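Local coordinates for protein putative adhesin (Bacteroides fragilis NCTC 9343, PDB 3PET) that is of unknown function but probably serves in cell adhesion, as a putative lipoprotein with a right-handed beta-helix fold, at residues I56-A59 with T64-L67; D110-E115 with Q125-Q130. All blocks are in the same frame, centred on the assembly; numbering follows the deposited sequence. Where two conformers were deposited one is given.

Contact 1 (I56-A59 with T64-L67)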
loop_
_atom_site.group_PDB
_atom_site.type_symbol
_atom_site.label_atom_id
_atom_site.label_comp_id
_atom_site.label_asym_id
_atom_site.label_seq_id
_atom_site.Cartn_x
_atom_site.Cartn_y
_atom_site.Cartn_z
ATOM N N ILE A 56 -19.049 3.391 18.308
ATOM C CA ILE A 56 -19.330 3.820 16.935
ATOM C C ILE A 56 -20.392 4.920 16.897
ATOM O O ILE A 56 -21.507 4.736 17.382
ATOM C CB ILE A 56 -19.708 2.619 16.032
ATOM C CG1 ILE A 56 -18.546 1.552 16.040
ATOM C CG2 ILE A 56 -20.050 3.120 14.581
ATOM C CD1 ILE A 56 -18.786 0.306 15.270
ATOM N N GLN A 57 -20.049 6.058 16.303
ATOM C CA GLN A 57 -21.024 7.144 16.157
ATOM C C GLN A 57 -21.629 7.014 14.762
ATOM O O GLN A 57 -20.928 6.732 13.783
ATOM C CB GLN A 57 -20.380 8.524 16.384
ATOM C CG GLN A 57 -19.781 8.711 17.779
ATOM C CD GLN A 57 -18.289 8.470 17.792
ATOM O OE1 GLN A 57 -17.570 8.802 16.838
ATOM N NE2 GLN A 57 -17.803 7.867 18.857
ATOM N N VAL A 58 -22.936 7.191 14.694
ATOM C CA VAL A 58 -23.719 6.978 13.479
ATOM C C VAL A 58 -24.510 8.235 13.130
ATOM O O VAL A 58 -25.139 8.804 14.005
ATOM C CB VAL A 58 -24.671 5.766 13.733
ATOM C CG1 VAL A 58 -25.683 5.584 12.587
ATOM C CG2 VAL A 58 -23.878 4.470 13.971
ATOM N N ALA A 59 -24.528 8.632 11.852
ATOM C CA ALA A 59 -25.318 9.778 11.378
ATOM C C ALA A 59 -25.557 9.691 9.897
ATOM O O ALA A 59 -24.684 9.258 9.153
ATOM C CB ALA A 59 -24.607 11.104 11.690
ATOM N N THR A 64 -25.747 10.508 2.956
ATOM C CA THR A 64 -24.571 9.699 3.278
ATOM C C THR A 64 -24.648 9.164 4.683
ATOM O O THR A 64 -24.901 9.911 5.623
ATOM C CB THR A 64 -23.275 10.524 3.103
ATOM O OG1 THR A 64 -23.286 11.172 1.839
ATOM C CG2 THR A 64 -22.001 9.691 3.261
ATOM N N LEU A 65 -24.392 7.866 4.826
ATOM C CA LEU A 65 -24.276 7.233 6.123
ATOM C C LEU A 65 -22.837 7.420 6.585
ATOM O O LEU A 65 -21.912 6.922 5.926
ATOM C CB LEU A 65 -24.640 5.732 6.044
ATOM C CG LEU A 65 -24.394 4.912 7.315
ATOM C CD1 LEU A 65 -25.332 5.356 8.460
ATOM C CD2 LEU A 65 -24.574 3.431 7.034
ATOM N N PHE A 66 -22.646 8.139 7.711
ATOM C CA PHE A 66 -21.325 8.356 8.297
ATOM C C PHE A 66 -21.162 7.488 9.519
ATOM O O PHE A 66 -21.966 7.571 10.436
ATOM C CB PHE A 66 -21.113 9.842 8.670
ATOM C CG PHE A 66 -20.975 10.781 7.495
ATOM C CD1 PHE A 66 -19.735 11.021 6.919
ATOM C CD2 PHE A 66 -22.071 11.463 7.003
ATOM C CE1 PHE A 66 -19.610 11.909 5.837
ATOM C CE2 PHE A 66 -21.938 12.369 5.956
ATOM C CZ PHE A 66 -20.718 12.575 5.369
ATOM N N LEU A 67 -20.116 6.674 9.542
ATOM C CA LEU A 67 -19.769 5.828 10.681
ATOM C C LEU A 67 -18.404 6.285 11.183
ATOM O O LEU A 67 -17.462 6.326 10.416
ATOM C CB LEU A 67 -19.751 4.339 10.280
ATOM C CG LEU A 67 -21.000 3.774 9.585
ATOM C CD1 LEU A 67 -20.747 2.357 9.097
ATOM C CD2 LEU A 67 -22.235 3.807 10.523
#

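Contact 2 (D110-E115 with Q125-Q130)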
loop_
_atom_site.group_PDB
_atom_site.type_symbol
_atom_site.label_atom_id
_atom_site.label_comp_id
_atom_site.label_asym_id
_atom_site.label_seq_id
_atom_site.Cartn_x
_atom_site.Cartn_y
_atom_site.Cartn_z
ATOM N N ASP A 110 -26.528 2.980 -11.254
ATOM C CA ASP A 110 -26.099 3.683 -12.453
ATOM C C ASP A 110 -24.584 3.964 -12.342
ATOM O O ASP A 110 -23.810 3.480 -13.158
ATOM C CB ASP A 110 -26.914 4.977 -12.688
ATOM C CG ASP A 110 -27.306 5.770 -11.435
ATOM O OD1 ASP A 110 -26.587 5.663 -10.402
ATOM O OD2 ASP A 110 -28.327 6.501 -11.489
ATOM N N ASN A 111 -24.166 4.704 -11.305
ATOM C CA ASN A 111 -22.763 5.073 -11.069
ATOM C C ASN A 111 -22.325 4.608 -9.716
ATOM O O ASN A 111 -23.036 4.822 -8.741
ATOM C CB ASN A 111 -22.562 6.597 -11.149
ATOM C CG ASN A 111 -23.182 7.233 -12.369
ATOM O OD1 ASN A 111 -22.800 6.962 -13.506
ATOM N ND2 ASN A 111 -24.205 8.048 -12.161
ATOM N N LEU A 112 -21.150 3.985 -9.643
ATOM C CA LEU A 112 -20.591 3.566 -8.376
ATOM C C LEU A 112 -19.213 4.172 -8.233
ATOM O O LEU A 112 -18.376 4.021 -9.124
ATOM C CB LEU A 112 -20.552 2.034 -8.235
ATOM C CG LEU A 112 -19.965 1.489 -6.917
ATOM C CD1 LEU A 112 -20.823 1.904 -5.673
ATOM C CD2 LEU A 112 -19.789 -0.012 -6.982
ATOM N N ASP A 113 -18.980 4.860 -7.111
ATOM C CA ASP A 113 -17.692 5.456 -6.807
ATOM C C ASP A 113 -17.102 4.760 -5.550
ATOM O O ASP A 113 -17.713 4.796 -4.478
ATOM C CB ASP A 113 -17.847 6.983 -6.611
ATOM C CG ASP A 113 -16.567 7.768 -6.473
ATOM O OD1 ASP A 113 -15.484 7.207 -6.769
ATOM O OD2 ASP A 113 -16.644 8.960 -6.112
ATOM N N ILE A 114 -15.945 4.094 -5.716
ATOM C CA ILE A 114 -15.261 3.414 -4.616
ATOM C C ILE A 114 -13.971 4.156 -4.325
ATOM O O ILE A 114 -13.117 4.299 -5.221
ATOM C CB ILE A 114 -15.013 1.901 -4.865
ATOM C CG1 ILE A 114 -16.316 1.168 -5.250
ATOM C CG2 ILE A 114 -14.340 1.239 -3.636
ATOM C CD1 ILE A 114 -16.095 0.061 -6.162
ATOM N N GLU A 115 -13.847 4.647 -3.065
ATOM C CA GLU A 115 -12.665 5.363 -2.576
ATOM C C GLU A 115 -12.162 4.583 -1.355
ATOM O O GLU A 115 -12.788 4.635 -0.290
ATOM C CB GLU A 115 -12.951 6.854 -2.243
ATOM C CG GLU A 115 -13.626 7.663 -3.353
ATOM C CD GLU A 115 -12.760 8.169 -4.499
ATOM O OE1 GLU A 115 -11.729 8.830 -4.230
ATOM O OE2 GLU A 115 -13.150 7.962 -5.671
ATOM N N GLN A 125 -19.232 -8.331 -5.602
ATOM C CA GLN A 125 -19.694 -9.437 -6.437
ATOM C C GLN A 125 -21.027 -9.100 -7.080
ATOM O O GLN A 125 -21.854 -8.435 -6.445
ATOM C CB GLN A 125 -19.825 -10.707 -5.576
ATOM C CG GLN A 125 -18.528 -11.085 -4.846
ATOM C CD GLN A 125 -18.683 -12.250 -3.898
ATOM O OE1 GLN A 125 -18.493 -12.128 -2.675
ATOM N NE2 GLN A 125 -18.973 -13.424 -4.444
ATOM N N SER A 126 -21.238 -9.569 -8.339
ATOM C CA SER A 126 -22.467 -9.382 -9.118
ATOM C C SER A 126 -22.832 -7.898 -9.231
ATOM O O SER A 126 -23.970 -7.497 -8.940
ATOM C CB SER A 126 -23.631 -10.178 -8.519
ATOM O OG SER A 126 -23.259 -11.521 -8.272
ATOM N N LEU A 127 -21.861 -7.094 -9.654
ATOM C CA LEU A 127 -22.092 -5.672 -9.869
ATOM C C LEU A 127 -22.674 -5.444 -11.274
ATOM O O LEU A 127 -22.151 -5.983 -12.244
ATOM C CB LEU A 127 -20.761 -4.896 -9.691
ATOM C CG LEU A 127 -20.781 -3.383 -10.004
ATOM C CD1 LEU A 127 -21.715 -2.599 -9.058
ATOM C CD2 LEU A 127 -19.365 -2.820 -10.032
ATOM N N THR A 128 -23.733 -4.636 -11.387
ATOM C CA THR A 128 -24.284 -4.227 -12.680
ATOM C C THR A 128 -24.332 -2.707 -12.626
ATOM O O THR A 128 -25.077 -2.164 -11.818
ATOM C CB THR A 128 -25.660 -4.863 -12.991
ATOM O OG1 THR A 128 -25.597 -6.281 -12.845
ATOM C CG2 THR A 128 -26.161 -4.508 -14.378
ATOM N N CYS A 129 -23.506 -2.015 -13.422
ATOM C CA CYS A 129 -23.515 -0.557 -13.375
ATOM C C CYS A 129 -23.253 0.029 -14.747
ATOM O O CYS A 129 -22.866 -0.701 -15.658
ATOM C CB CYS A 129 -22.496 -0.048 -12.350
ATOM S SG CYS A 129 -20.759 -0.308 -12.827
ATOM N N GLN A 130 -23.436 1.362 -14.884
ATOM C CA GLN A 130 -23.117 2.057 -16.123
ATOM C C GLN A 130 -21.695 2.548 -16.017
ATOM O O GLN A 130 -20.871 2.222 -16.861
ATOM C CB GLN A 130 -24.105 3.206 -16.407
ATOM C CG GLN A 130 -25.574 2.755 -16.547
ATOM C CD GLN A 130 -25.771 1.609 -17.519
ATOM O OE1 GLN A 130 -25.444 1.712 -18.707
ATOM N NE2 GLN A 130 -26.277 0.474 -17.026
#

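Contact 1 (I56-A59 with T64-L67)
The F66 ring meets the other strand at its edge, where A59 O lies near the ring plane, 4.0 Å from CD2. One ring face is taken by T64 CG2 from the same strand, 3.7 Å above the plane and offset toward the rim. The two segments form an antiparallel beta hairpin at the N-terminal end of the beta-helix. A59 and F66 are a hydrogen-bonded pair. F66 N gives a short, nearly straight bond of 2.7 Å to A59 O, and A59 N returns one of 3.1 Å to F66 O, in the carbonyl plane. V58 and L67 form the next, non-hydrogen-bonded pair, and their side chains lie on the other side of the hairpin from A59 and F66. V58 CG2 runs beside L67 CD2 at 3.9 Å, both side chains pointing the same way. V58 CG1, anti to the backbone N (chi1 172°), comes across to L65 CD1 at 4.1 Å. This apolar side continues onto L44 of strand 43-47 and I85 of strand 82-87. Q57 continues the pairing with S68 through the backbone, and Q57 OE1 is hydrogen-bonded to S68 OG. L67 CA makes a CA-H...O contact of 3.4 Å with Q57 O.

Contact 2 (D110-E115 with Q125-Q130)
D110 O accepts the backbone N-H of Q130 at 2.8 Å, with the donor tilted 16° from the carbonyl plane. It is the one hydrogen bond between the two segments. The Q130 side chain also starts close to this oxygen, with CB 3.3 Å from D110 O, and then bends at chi2, which carries the amide off from D110. D110 OD1 also accepts the N-H of N111 at 2.8 Å, on the anti side and out of the carboxylate plane. This helps to hold the carboxylate at the start of strand 111-116, with a weak bond from N91 ND2 to the same oxygen. Deeper in, L112 CD2 meets L127 CD1 at 3.8 Å. Both leucines have CG anti to the backbone N (chi1 180° and 175°), and the two side chains meet at a slant inside the coil. C129 points inward beside them, its CB 3.9 Å from D110 O. L127 follows the corner at S126, on strand residues 127-128. These stack on 107-108, on a different face from strand 111-116. L107 touches both leucines. Strand 111-116 pairs in parallel with 131-136, and C129 packs on A148 of strand 147-155 in the following coil.

Overall arrangement
Contact 1 comes first along the chain, and contact 2 follows it. Both fall within the range of the adhesin head domain. Their centres are 22 Å apart and their nearest atoms about 10 Å, so they do not touch. They are linked through the stacked strands of the beta-helix: strand 64-69 pairs in parallel with 23-26, which pairs with 92-95, which pairs in turn with 111-116. Contact 1 is a local antiparallel hairpin near the N-terminal end, where antiparallel pairs are found. Contact 2 lies nearer the chain centre, in the region of parallel coils, and joins parts of neighbouring coils. The domain thus goes from an end with antiparallel pairs to regular parallel coils.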